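Local structure of aminoglycoside N(3)-acetyltransferase (Streptomyces griseus, 7LAP) at residues T60-L65 with G73-T78; D40-H45 with D67-T72; L34-G39 with G174-L179. The protein probably transfers an acetyl group from acetyl-coenzyme A to the 3-amino group of aminoglycoside antibiotics, a modification associated with resistance. All coordinates share one frame; numbering follows the deposited sequence.

Contact 1 of 3, residues T60-L65 with G73-T78; sequences TVIDAL and GTLLVT
L75 reaches from its strand into the side of the helix that carries I62 and L65. Its CB points at the helix without touching it. The first torsion of L75 (chi1 -46°) sets CG anti to the carbonyl carbon, and from there the branch runs on to the helix. CG of L75 already comes to 4.3 Å from L65 CB, and its two methyls make the closer contacts. L75 CD1 comes within 3.6 Å of L65 CB, and CD2 of L75 lies 3.7 Å from that same CB, so the methylene of L65 rests against both tips of the fork. L75 CD1 also meets the next turn back: it lies 3.9 Å from the backbone O of I62 and, more loosely, 4.2 Å from the CG2 branch of I62.

Helix 58-69 is the main helix in the right-handed beta-alpha-beta crossover between the parallel neighbours 41-46 and 74-78, and L75 is one of the residues by which the second strand meets it. No hydrogen bond joins the two segments; the interface is apolar and buried. Within the helix, L65 N donates to V61 O at 3.0 Å, one of the bonds of the turn that L75 packs on. Helix 120-126 adds to the same layer, with L121 and A124 touching I62 and L125 touching L75. L31 of helix 24-34 also packs on L65.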
loop_
_atom_site.group_PDB
_atom_site.type_symbol
_atom_site.label_atom_id
_atom_site.label_comp_id
_atom_site.label_asym_id
_atom_site.label_seq_id
_atom_site.Cartn_x
_atom_site.Cartn_y
_atom_site.Cartn_z
ATOM N N THR B 60 -2.582 -6.475 12.928
ATOM C CA THR B 60 -2.730 -6.594 14.374
ATOM C C THR B 60 -3.657 -5.521 14.931
ATOM O O THR B 60 -4.484 -5.805 15.812
ATOM C CB THR B 60 -1.347 -6.537 14.998
ATOM O OG1 THR B 60 -0.680 -7.770 14.689
ATOM C CG2 THR B 60 -1.418 -6.328 16.511
ATOM N N VAL B 61 -3.554 -4.292 14.417
ATOM C CA VAL B 61 -4.480 -3.240 14.830
ATOM C C VAL B 61 -5.909 -3.627 14.476
ATOM O O VAL B 61 -6.822 -3.506 15.302
ATOM C CB VAL B 61 -4.077 -1.891 14.208
ATOM C CG1 VAL B 61 -5.109 -0.798 14.563
ATOM C CG2 VAL B 61 -2.656 -1.475 14.704
ATOM N N ILE B 62 -6.126 -4.136 13.263
ATOM C CA ILE B 62 -7.486 -4.494 12.842
ATOM C C ILE B 62 -8.045 -5.632 13.695
ATOM O O ILE B 62 -9.185 -5.581 14.167
ATOM C CB ILE B 62 -7.498 -4.866 11.356
ATOM C CG1 ILE B 62 -7.264 -3.626 10.502
ATOM C CG2 ILE B 62 -8.829 -5.597 10.977
ATOM C CD1 ILE B 62 -6.821 -4.008 9.038
ATOM N N ASP B 63 -7.238 -6.657 13.946
ATOM C CA ASP B 63 -7.741 -7.773 14.738
ATOM C C ASP B 63 -7.991 -7.399 16.197
ATOM O O ASP B 63 -8.918 -7.936 16.819
ATOM C CB ASP B 63 -6.777 -8.937 14.612
ATOM C CG ASP B 63 -6.969 -9.701 13.261
ATOM O OD1 ASP B 63 -8.140 -9.919 12.844
ATOM O OD2 ASP B 63 -5.965 -10.069 12.623
ATOM N N ALA B 64 -7.210 -6.469 16.756
ATOM C CA ALA B 64 -7.513 -5.975 18.098
ATOM C C ALA B 64 -8.847 -5.225 18.117
ATOM O O ALA B 64 -9.645 -5.379 19.050
ATOM C CB ALA B 64 -6.371 -5.069 18.602
ATOM N N LEU B 65 -9.084 -4.379 17.118
ATOM C CA LEU B 65 -10.358 -3.674 17.026
ATOM C C LEU B 65 -11.525 -4.658 16.911
ATOM O O LEU B 65 -12.573 -4.455 17.528
ATOM C CB LEU B 65 -10.348 -2.717 15.824
ATOM C CG LEU B 65 -9.497 -1.461 16.041
ATOM C CD1 LEU B 65 -9.134 -0.746 14.717
ATOM C CD2 LEU B 65 -10.225 -0.483 16.995
ATOM N N GLY B 73 -20.133 -5.917 15.950
ATOM C CA GLY B 73 -19.654 -4.573 15.692
ATOM C C GLY B 73 -19.099 -4.409 14.285
ATOM O O GLY B 73 -19.034 -5.344 13.492
ATOM N N THR B 74 -18.666 -3.185 13.988
ATOM C CA THR B 74 -18.243 -2.840 12.641
ATOM C C THR B 74 -17.115 -1.824 12.729
ATOM O O THR B 74 -17.163 -0.930 13.573
ATOM C CB THR B 74 -19.402 -2.252 11.827
ATOM O OG1 THR B 74 -20.521 -3.140 11.883
ATOM C CG2 THR B 74 -19.010 -2.068 10.339
ATOM N N LEU B 75 -16.122 -1.952 11.845
ATOM C CA LEU B 75 -15.038 -0.981 11.703
ATOM C C LEU B 75 -15.218 -0.225 10.399
ATOM O O LEU B 75 -15.629 -0.805 9.401
ATOM C CB LEU B 75 -13.651 -1.656 11.680
ATOM C CG LEU B 75 -13.370 -2.727 12.730
ATOM C CD1 LEU B 75 -11.925 -3.231 12.576
ATOM C CD2 LEU B 75 -13.629 -2.153 14.124
ATOM N N LEU B 76 -14.883 1.051 10.381
ATOM C CA LEU B 76 -14.960 1.907 9.216
ATOM C C LEU B 76 -13.719 2.761 9.021
ATOM O O LEU B 76 -13.152 3.208 9.977
ATOM C CB LEU B 76 -16.076 2.906 9.397
ATOM C CG LEU B 76 -17.429 2.786 8.765
ATOM C CD1 LEU B 76 -18.238 1.988 9.749
ATOM C CD2 LEU B 76 -18.067 4.134 8.572
ATOM N N VAL B 77 -13.330 3.019 7.787
ATOM C CA VAL B 77 -12.193 3.894 7.511
ATOM C C VAL B 77 -12.533 4.777 6.324
ATOM O O VAL B 77 -13.466 4.507 5.571
ATOM C CB VAL B 77 -10.889 3.129 7.191
ATOM C CG1 VAL B 77 -10.403 2.289 8.428
ATOM C CG2 VAL B 77 -11.108 2.257 5.989
ATOM N N THR B 78 -11.752 5.832 6.145
ATOM C CA THR B 78 -11.891 6.655 4.961
ATOM C C THR B 78 -10.782 6.241 4.003
ATOM O O THR B 78 -9.629 6.109 4.422
ATOM C CB THR B 78 -11.861 8.144 5.311
ATOM O OG1 THR B 78 -11.872 8.907 4.110
ATOM C CG2 THR B 78 -10.583 8.549 6.073
#

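Contact 2 of 3, residues D40-H45 with D67-T72; sequences DTVMFH and DVVGPT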
loop_
_atom_site.group_PDB
_atom_site.type_symbol
_atom_site.label_atom_id
_atom_site.label_comp_id
_atom_site.label_asym_id
_atom_site.label_seq_id
_atom_site.Cartn_x
_atom_site.Cartn_y
_atom_site.Cartn_z
ATOM N N ASP B 40 -20.062 -1.952 19.089
ATOM C CA ASP B 40 -19.843 -0.601 18.583
ATOM C C ASP B 40 -19.601 -0.621 17.074
ATOM O O ASP B 40 -18.991 -1.547 16.528
ATOM C CB ASP B 40 -18.618 0.046 19.269
ATOM C CG ASP B 40 -18.974 0.798 20.539
ATOM O OD1 ASP B 40 -20.168 1.086 20.714
ATOM O OD2 ASP B 40 -18.063 1.092 21.369
ATOM N N THR B 41 -20.012 0.449 16.406
ATOM C CA THR B 41 -19.509 0.768 15.073
ATOM C C THR B 41 -18.519 1.919 15.217
ATOM O O THR B 41 -18.877 2.979 15.746
ATOM C CB THR B 41 -20.661 1.127 14.124
ATOM O OG1 THR B 41 -21.450 -0.042 13.897
ATOM C CG2 THR B 41 -20.140 1.561 12.780
ATOM N N VAL B 42 -17.271 1.722 14.783
ATOM C CA VAL B 42 -16.261 2.750 15.025
ATOM C C VAL B 42 -15.513 3.054 13.734
ATOM O O VAL B 42 -14.910 2.163 13.124
ATOM C CB VAL B 42 -15.279 2.365 16.149
ATOM C CG1 VAL B 42 -14.641 1.037 15.910
ATOM C CG2 VAL B 42 -14.166 3.443 16.282
ATOM N N MET B 43 -15.551 4.314 13.322
ATOM C CA MET B 43 -14.694 4.828 12.263
ATOM C C MET B 43 -13.354 5.253 12.872
ATOM O O MET B 43 -13.326 5.964 13.876
ATOM C CB MET B 43 -15.382 6.017 11.598
ATOM C CG MET B 43 -14.579 6.661 10.513
ATOM S SD MET B 43 -15.606 7.880 9.666
ATOM C CE MET B 43 -14.644 8.002 8.148
ATOM N N PHE B 44 -12.241 4.821 12.289
ATOM C CA PHE B 44 -10.984 5.068 12.966
ATOM C C PHE B 44 -9.936 5.591 11.992
ATOM O O PHE B 44 -9.897 5.198 10.822
ATOM C CB PHE B 44 -10.520 3.821 13.738
ATOM C CG PHE B 44 -10.067 2.666 12.881
ATOM C CD1 PHE B 44 -10.973 1.853 12.229
ATOM C CD2 PHE B 44 -8.714 2.377 12.778
ATOM C CE1 PHE B 44 -10.522 0.778 11.451
ATOM C CE2 PHE B 44 -8.257 1.319 12.019
ATOM C CZ PHE B 44 -9.164 0.524 11.338
ATOM N N HIS B 45 -9.155 6.553 12.494
ATOM C CA HIS B 45 -8.035 7.203 11.834
ATOM C C HIS B 45 -6.772 6.872 12.617
ATOM O O HIS B 45 -6.758 6.999 13.850
ATOM C CB HIS B 45 -8.253 8.721 11.826
ATOM C CG HIS B 45 -9.505 9.122 11.107
ATOM N ND1 HIS B 45 -10.736 9.225 11.735
ATOM C CD2 HIS B 45 -9.725 9.390 9.796
ATOM C CE1 HIS B 45 -11.653 9.566 10.840
ATOM N NE2 HIS B 45 -11.066 9.667 9.660
ATOM N N ASP B 67 -11.504 -7.717 18.022
ATOM C CA ASP B 67 -11.639 -8.355 19.327
ATOM C C ASP B 67 -12.525 -7.530 20.251
ATOM O O ASP B 67 -13.313 -8.090 21.015
ATOM C CB ASP B 67 -10.273 -8.556 19.981
ATOM C CG ASP B 67 -9.388 -9.595 19.244
ATOM O OD1 ASP B 67 -9.887 -10.398 18.435
ATOM O OD2 ASP B 67 -8.153 -9.583 19.460
ATOM N N VAL B 68 -12.385 -6.198 20.227
ATOM C CA VAL B 68 -13.143 -5.379 21.164
ATOM C C VAL B 68 -14.605 -5.292 20.736
ATOM O O VAL B 68 -15.512 -5.538 21.540
ATOM C CB VAL B 68 -12.523 -3.970 21.322
ATOM C CG1 VAL B 68 -13.406 -3.134 22.231
ATOM C CG2 VAL B 68 -11.155 -4.053 21.956
ATOM N N VAL B 69 -14.867 -4.972 19.462
ATOM C CA VAL B 69 -16.266 -4.753 19.079
ATOM C C VAL B 69 -16.965 -6.072 18.818
ATOM O O VAL B 69 -18.200 -6.121 18.848
ATOM C CB VAL B 69 -16.419 -3.785 17.879
ATOM C CG1 VAL B 69 -15.650 -2.472 18.165
ATOM C CG2 VAL B 69 -15.917 -4.394 16.541
ATOM N N GLY B 70 -16.218 -7.153 18.604
ATOM C CA GLY B 70 -16.815 -8.467 18.498
ATOM C C GLY B 70 -17.619 -8.634 17.221
ATOM O O GLY B 70 -17.715 -7.709 16.411
ATOM N N PRO B 71 -18.243 -9.810 17.030
ATOM C CA PRO B 71 -18.867 -10.115 15.727
ATOM C C PRO B 71 -20.033 -9.208 15.356
ATOM O O PRO B 71 -20.363 -9.120 14.170
ATOM C CB PRO B 71 -19.360 -11.569 15.895
ATOM C CG PRO B 71 -18.661 -12.091 17.118
ATOM C CD PRO B 71 -18.462 -10.895 18.004
ATOM N N THR B 72 -20.707 -8.577 16.318
ATOM C CA THR B 72 -21.831 -7.704 15.993
ATOM C C THR B 72 -21.406 -6.260 15.734
ATOM O O THR B 72 -22.246 -5.446 15.339
ATOM C CB THR B 72 -22.865 -7.713 17.128
ATOM O OG1 THR B 72 -22.272 -7.129 18.289
ATOM C CG2 THR B 72 -23.326 -9.133 17.463
#
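V69, on the last turn of its helix, lays its isopropyl group against D40, just before a strand, and V42 within it. The closest approach is to the peptide of D40: the carbonyl O of D40 is 3.7 Å from V69 CB and 3.8 Å from V69 CG1. The apolar contacts all go through CG1, which sits anti to the carbonyl carbon of V69 (chi1 -53°). This methyl lies 4.0 Å from D40 CB and, farther along the strand, 4.3 Å from V42 CG1, the methyl that V42 turns to the helix.

No hydrogen bond crosses between the two segments. The polar end of D40 works outside them, with OD2 accepting from the backbone N of V37 and forming a salt bridge with R176. V69 is tied by a backbone hydrogen bond to G39, directly before D40. At G70 the chain leaves helical geometry with positive phi (70°), which favours glycine.

The contact sets the C-terminal end of helix 58-69 against the beginning of strand 41-46, the first strand of the beta-alpha-beta crossover. Strands 74-78 and 176-180 flank that strand in the sheet, and helix 24-34 packs beside the helix, its L31 touching V68.

Contact 3 of 3, residues L34-G39 with G174-L179; sequences LGLVPG and GGRVLL
R176 reaches from its strand to G35, the glycine of a Schellman motif that ends helix 24-34, and donates from NH1 to G35 O. The bond is 2.8 Å long with an N-H...O angle of 145°; the nitrogen stands well above the carbonyl plane, while the oxygen lies at the edge of the guanidinium, tilted 19° from its plane. A second, weaker link runs through a water that donates to L34 O at 2.9 Å and accepts a weak bond from R176 NH2 at 3.4 Å. Carbonyls of a helix C-terminus are probably a favourable setting for this positive charge. Beside the polar grip, L34 and L178 cross at about a right angle, their CD1 methyls a tight 3.4 Å apart, and L36 CD1 lies 4.4 Å from R176 CD.

The arginine chain bends at chi3 (70°), which turns its end to the loop. In the next shell, L36 packs in turn on L65, V68 and V69 of helix 58-69. L270 of the neighbouring strand 266-272 packs on both L34 and L178, and D272 of that strand makes a salt bridge from its OD1 to R176 NE.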
loop_
_atom_site.group_PDB
_atom_site.type_symbol
_atom_site.label_atom_id
_atom_site.label_comp_id
_atom_site.label_asym_id
_atom_site.label_seq_id
_atom_site.Cartn_x
_atom_site.Cartn_y
_atom_site.Cartn_z
ATOM N N LEU B 34 -10.301 2.750 26.721
ATOM C CA LEU B 34 -10.770 4.012 26.162
ATOM C C LEU B 34 -12.291 4.124 26.164
ATOM O O LEU B 34 -12.827 5.234 26.047
ATOM C CB LEU B 34 -10.316 4.128 24.708
ATOM C CG LEU B 34 -9.157 4.956 24.212
ATOM C CD1 LEU B 34 -9.366 5.070 22.710
ATOM C CD2 LEU B 34 -9.123 6.304 24.887
ATOM N N GLY B 35 -13.002 2.993 26.184
ATOM C CA GLY B 35 -14.468 2.991 26.181
ATOM C C GLY B 35 -15.068 2.257 24.998
ATOM O O GLY B 35 -16.294 2.240 24.850
ATOM N N LEU B 36 -14.276 1.650 24.127
ATOM C CA LEU B 36 -14.848 0.882 23.029
ATOM C C LEU B 36 -15.457 -0.412 23.581
ATOM O O LEU B 36 -14.870 -1.046 24.470
ATOM C CB LEU B 36 -13.739 0.607 22.005
ATOM C CG LEU B 36 -14.093 0.397 20.539
ATOM C CD1 LEU B 36 -15.078 1.448 19.992
ATOM C CD2 LEU B 36 -12.773 0.383 19.722
ATOM N N VAL B 37 -16.644 -0.798 23.085
ATOM C CA VAL B 37 -17.374 -1.914 23.692
ATOM C C VAL B 37 -17.918 -2.837 22.602
ATOM O O VAL B 37 -18.033 -2.454 21.424
ATOM C CB VAL B 37 -18.537 -1.425 24.599
ATOM C CG1 VAL B 37 -18.026 -0.685 25.842
ATOM C CG2 VAL B 37 -19.645 -0.656 23.804
ATOM N N PRO B 38 -18.302 -4.070 22.981
ATOM C CA PRO B 38 -18.914 -4.980 22.017
ATOM C C PRO B 38 -20.119 -4.347 21.335
ATOM O O PRO B 38 -20.947 -3.690 21.966
ATOM C CB PRO B 38 -19.322 -6.176 22.882
ATOM C CG PRO B 38 -18.312 -6.168 23.998
ATOM C CD PRO B 38 -18.048 -4.740 24.281
ATOM N N GLY B 39 -20.215 -4.553 20.032
ATOM C CA GLY B 39 -21.334 -4.040 19.295
ATOM C C GLY B 39 -21.130 -2.662 18.712
ATOM O O GLY B 39 -21.961 -2.234 17.912
ATOM N N GLY B 174 -25.573 5.387 15.972
ATOM C CA GLY B 174 -24.907 5.591 17.244
ATOM C C GLY B 174 -23.443 5.191 17.214
ATOM O O GLY B 174 -22.910 4.729 18.223
ATOM N N GLY B 175 -22.785 5.351 16.072
ATOM C CA GLY B 175 -21.412 4.947 15.904
ATOM C C GLY B 175 -20.447 5.885 16.615
ATOM O O GLY B 175 -20.816 6.870 17.252
ATOM N N ARG B 176 -19.166 5.531 16.528
ATOM C CA ARG B 176 -18.104 6.251 17.222
ATOM C C ARG B 176 -17.005 6.611 16.238
ATOM O O ARG B 176 -16.937 6.062 15.129
ATOM C CB ARG B 176 -17.566 5.400 18.378
ATOM C CG ARG B 176 -18.789 4.783 19.051
ATOM C CD ARG B 176 -18.545 4.174 20.317
ATOM N NE ARG B 176 -18.243 5.175 21.305
ATOM C CZ ARG B 176 -17.894 4.847 22.542
ATOM N NH1 ARG B 176 -17.821 3.552 22.863
ATOM N NH2 ARG B 176 -17.605 5.784 23.432
ATOM N N VAL B 177 -16.169 7.565 16.651
ATOM C CA VAL B 177 -14.960 7.942 15.921
ATOM C C VAL B 177 -13.768 7.762 16.851
ATOM O O VAL B 177 -13.764 8.279 17.976
ATOM C CB VAL B 177 -15.038 9.387 15.386
ATOM C CG1 VAL B 177 -13.763 9.744 14.643
ATOM C CG2 VAL B 177 -16.239 9.507 14.439
ATOM N N LEU B 178 -12.769 7.017 16.385
ATOM C CA LEU B 178 -11.529 6.795 17.121
ATOM C C LEU B 178 -10.365 7.454 16.374
ATOM O O LEU B 178 -10.122 7.150 15.201
ATOM C CB LEU B 178 -11.308 5.290 17.288
ATOM C CG LEU B 178 -9.938 4.908 17.857
ATOM C CD1 LEU B 178 -9.846 5.316 19.312
ATOM C CD2 LEU B 178 -9.737 3.399 17.684
ATOM N N LEU B 179 -9.672 8.392 17.038
ATOM C CA LEU B 179 -8.376 8.862 16.556
ATOM C C LEU B 179 -7.315 8.054 17.271
ATOM O O LEU B 179 -7.151 8.175 18.488
ATOM C CB LEU B 179 -8.189 10.351 16.825
ATOM C CG LEU B 179 -9.353 11.199 16.317
ATOM C CD1 LEU B 179 -9.055 12.697 16.668
ATOM C CD2 LEU B 179 -9.646 10.975 14.830
HETATM O O HOH W 1 -15.480 6.434 26.000
#

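In the fold
The three contacts lie side by side across three adjacent parallel strands, 74-78, 41-46 and 176-180, of the large mixed sheet. Contact 2 holds the middle strand, with its centre about 6 Å from that of each of the others; the centres of contacts 1 and 3 are about 11 Å apart. Contacts 1 and 2 share helix 58-69, and their segments alternate along the chain: 40-45, 60-65, 67-72, 73-78. Both are nested in the long loop closed by contact 3, which brings residues 174-179 back to the end of helix 24-34. F44, L65, L36 and L178 join the three in one hydrophobic layer, so local and distant parts of the chain together build the side of the sheet that helix 58-69 covers.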